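Glycosyl transferase family 8 (Streptococcus pneumoniae, PDB 5GVV) transfers galactose from UDP-galactose to the terminal glucose of the already glycosylated serine-rich repeat protein PsrP, in the third step of its O-glycosylation. Local coordinates at residues Lys101-Asp106 with Asp117-Asp122. Numbering follows the deposited sequence.
Sequences KVLYLD and DLFELD. With MN (manganese (II) ion), chain C; UDP (uridine-5'-diphosphate), chain D.
Leu103 and Phe119 are the residues whose CA atoms come nearest across the two segments, 7.3 Å apart. Strand 101-105 is a central strand of the GT-A domain's mixed sheet, between strands 6-11 and 145-149. Segment 117-122 is the end of the short helix 116-119 and the loop after it, packed against one face of that sheet. Lys101 joins the two through backbone carbonyls. Its chain is extended up to CD, then bends at chi3 (60°) and brings NZ to the chain leaving the helix. There NZ donates to Leu121 O at 2.6 Å and to Phe119 O at 3.0 Å. It lies tilted from both carbonyl planes, by 29° and 27°. The ammonium group thus bridges two carbonyls two residues apart, at the helix end and in the loop after it. Further along the strand, Leu103 supplies the apolar contact. Its CD2 meets Leu118 CD2 at 3.7 Å and Phe119 CE1 at 4.0 Å. The leucine side chain crosses both partners at about a right angle. Val145 of the adjacent strand 145-149 touches Leu103, and Leu192 of the outer strand 189-192 touches Leu118. Beyond the packed region, the strand leads into Asp106, the first aspartate of the DxD motif. Asp106, Asp108 and His227 bind manganese, which also takes two phosphate oxygens of UDP. Asp106 OD2 reaches the metal at 2.1 Å, while OD1 accepts a 2.7 Å hydrogen bond from Tyr104 OH, nearly along its C-O axis.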
loop_
_atom_site.group_PDB
_atom_site.type_symbol
_atom_site.label_atom_id
_atom_site.label_comp_id
_atom_site.label_asym_id
_atom_site.label_seq_id
_atom_site.Cartn_x
_atom_site.Cartn_y
_atom_site.Cartn_z
ATOM N N LYS A 101 -5.341 -0.190 30.824
ATOM C CA LYS A 101 -6.230 0.541 29.915
ATOM C C LYS A 101 -5.589 0.728 28.541
ATOM O O LYS A 101 -4.379 0.964 28.436
ATOM C CB LYS A 101 -6.640 1.896 30.506
ATOM C CG LYS A 101 -7.534 2.729 29.591
ATOM C CD LYS A 101 -8.197 3.893 30.320
ATOM C CE LYS A 101 -7.185 4.856 30.918
ATOM N NZ LYS A 101 -7.832 6.132 31.358
ATOM N N VAL A 102 -6.399 0.604 27.493
ATOM C CA VAL A 102 -5.906 0.730 26.126
ATOM C C VAL A 102 -6.995 1.276 25.192
ATOM O O VAL A 102 -8.188 1.028 25.398
ATOM C CB VAL A 102 -5.342 -0.624 25.614
ATOM C CG1 VAL A 102 -6.416 -1.696 25.622
ATOM C CG2 VAL A 102 -4.723 -0.479 24.224
ATOM N N LEU A 103 -6.589 2.045 24.187
ATOM C CA LEU A 103 -7.525 2.562 23.192
ATOM C C LEU A 103 -7.463 1.739 21.910
ATOM O O LEU A 103 -6.447 1.764 21.205
ATOM C CB LEU A 103 -7.203 4.020 22.868
ATOM C CG LEU A 103 -8.039 4.652 21.750
ATOM C CD1 LEU A 103 -9.510 4.732 22.167
ATOM C CD2 LEU A 103 -7.503 6.025 21.387
ATOM N N TYR A 104 -8.533 1.007 21.604
ATOM C CA TYR A 104 -8.624 0.333 20.309
ATOM C C TYR A 104 -9.108 1.290 19.219
ATOM O O TYR A 104 -10.011 2.099 19.446
ATOM C CB TYR A 104 -9.545 -0.897 20.355
ATOM C CG TYR A 104 -9.889 -1.373 18.962
ATOM C CD1 TYR A 104 -9.001 -2.159 18.239
ATOM C CD2 TYR A 104 -11.078 -0.990 18.346
ATOM C CE1 TYR A 104 -9.293 -2.570 16.947
ATOM C CE2 TYR A 104 -11.378 -1.393 17.057
ATOM C CZ TYR A 104 -10.483 -2.183 16.363
ATOM O OH TYR A 104 -10.786 -2.586 15.078
ATOM N N LEU A 105 -8.517 1.190 18.033
ATOM C CA LEU A 105 -8.984 1.991 16.903
ATOM C C LEU A 105 -9.140 1.150 15.643
ATOM O O LEU A 105 -8.269 0.336 15.319
ATOM C CB LEU A 105 -8.021 3.146 16.615
ATOM C CG LEU A 105 -7.769 4.190 17.700
ATOM C CD1 LEU A 105 -6.635 5.122 17.301
ATOM C CD2 LEU A 105 -9.022 4.988 17.996
ATOM N N ASP A 106 -10.245 1.351 14.929
ATOM C CA ASP A 106 -10.377 0.837 13.569
ATOM C C ASP A 106 -9.283 1.489 12.718
ATOM O O ASP A 106 -8.643 2.450 13.152
ATOM C CB ASP A 106 -11.747 1.203 13.001
ATOM C CG ASP A 106 -12.768 0.076 13.120
ATOM O OD1 ASP A 106 -12.525 -0.893 13.872
ATOM O OD2 ASP A 106 -13.833 0.179 12.467
ATOM N N ASP A 117 -7.465 14.018 26.413
ATOM C CA ASP A 117 -8.707 13.892 27.179
ATOM C C ASP A 117 -9.312 12.494 27.060
ATOM O O ASP A 117 -9.943 11.998 27.995
ATOM C CB ASP A 117 -9.736 14.927 26.704
ATOM C CG ASP A 117 -9.297 16.356 26.959
ATOM O OD1 ASP A 117 -8.459 16.567 27.860
ATOM O OD2 ASP A 117 -9.803 17.272 26.266
ATOM N N LEU A 118 -9.131 11.870 25.899
ATOM C CA LEU A 118 -9.632 10.519 25.661
ATOM C C LEU A 118 -8.764 9.482 26.368
ATOM O O LEU A 118 -9.281 8.535 26.972
ATOM C CB LEU A 118 -9.690 10.225 24.158
ATOM C CG LEU A 118 -10.027 8.789 23.751
ATOM C CD1 LEU A 118 -11.351 8.357 24.347
ATOM C CD2 LEU A 118 -10.047 8.633 22.234
ATOM N N PHE A 119 -7.449 9.667 26.293
ATOM C CA PHE A 119 -6.495 8.784 26.959
ATOM C C PHE A 119 -6.714 8.782 28.475
ATOM O O PHE A 119 -6.528 7.760 29.143
ATOM C CB PHE A 119 -5.064 9.250 26.671
ATOM C CG PHE A 119 -4.587 8.965 25.270
ATOM C CD1 PHE A 119 -4.799 7.722 24.683
ATOM C CD2 PHE A 119 -3.907 9.938 24.551
ATOM C CE1 PHE A 119 -4.347 7.459 23.389
ATOM C CE2 PHE A 119 -3.450 9.687 23.261
ATOM C CZ PHE A 119 -3.673 8.445 22.680
ATOM N N GLU A 120 -7.106 9.937 29.008
ATOM C CA GLU A 120 -7.179 10.138 30.453
ATOM C C GLU A 120 -8.572 9.925 31.032
ATOM O O GLU A 120 -8.795 10.177 32.217
ATOM C CB GLU A 120 -6.720 11.551 30.816
ATOM C CG GLU A 120 -5.234 11.813 30.638
ATOM C CD GLU A 120 -4.873 13.262 30.919
ATOM O OE1 GLU A 120 -5.800 14.078 31.117
ATOM O OE2 GLU A 120 -3.665 13.584 30.939
ATOM N N LEU A 121 -9.514 9.490 30.201
ATOM C CA LEU A 121 -10.875 9.269 30.675
ATOM C C LEU A 121 -10.887 8.178 31.738
ATOM O O LEU A 121 -10.206 7.160 31.594
ATOM C CB LEU A 121 -11.807 8.900 29.518
ATOM C CG LEU A 121 -13.259 8.614 29.905
ATOM C CD1 LEU A 121 -13.877 9.815 30.597
ATOM C CD2 LEU A 121 -14.085 8.220 28.699
ATOM N N ASP A 122 -11.635 8.399 32.818
ATOM C CA ASP A 122 -11.765 7.386 33.859
ATOM C C ASP A 122 -12.960 6.486 33.557
ATOM O O ASP A 122 -14.092 6.956 33.440
ATOM C CB ASP A 122 -11.917 8.034 35.239
ATOM C CG ASP A 122 -11.605 7.070 36.378
ATOM O OD1 ASP A 122 -11.570 5.840 36.144
ATOM O OD2 ASP A 122 -11.398 7.546 37.516
HETATM MN MN MN C . -14.260 1.200 10.723
HETATM N N1 UDP D . -10.202 -4.877 8.304
HETATM C C2 UDP D . -9.042 -5.364 7.734
HETATM N N3 UDP D . -9.007 -5.720 6.399
HETATM C C4 UDP D . -10.144 -5.594 5.624
HETATM C C5 UDP D . -11.313 -5.100 6.202
HETATM C C6 UDP D . -11.360 -4.855 7.573
HETATM O O2 UDP D . -8.033 -5.478 8.424
HETATM O O4 UDP D . -10.112 -5.910 4.430
HETATM C "C1'" UDP D . -10.198 -4.504 9.736
HETATM C "C2'" UDP D . -9.835 -3.034 9.874
HETATM O "O2'" UDP D . -9.098 -2.819 11.057
HETATM C "C3'" UDP D . -11.177 -2.350 10.004
HETATM C "C4'" UDP D . -12.001 -3.406 10.730
HETATM O "O4'" UDP D . -11.493 -4.656 10.295
HETATM O "O3'" UDP D . -11.065 -1.149 10.738
HETATM C "C5'" UDP D . -13.495 -3.292 10.437
HETATM O "O5'" UDP D . -13.662 -2.892 9.094
HETATM P PA UDP D . -14.468 -1.539 8.785
HETATM O O1A UDP D . -13.735 -0.449 9.463
HETATM O O2A UDP D . -14.574 -1.314 7.325
HETATM O O3A UDP D . -15.934 -1.754 9.432
HETATM P PB UDP D . -16.917 -0.531 9.820
HETATM O O1B UDP D . -18.019 -1.016 10.683
HETATM O O2B UDP D . -17.502 0.006 8.570
HETATM O O3B UDP D . -16.154 0.531 10.520
#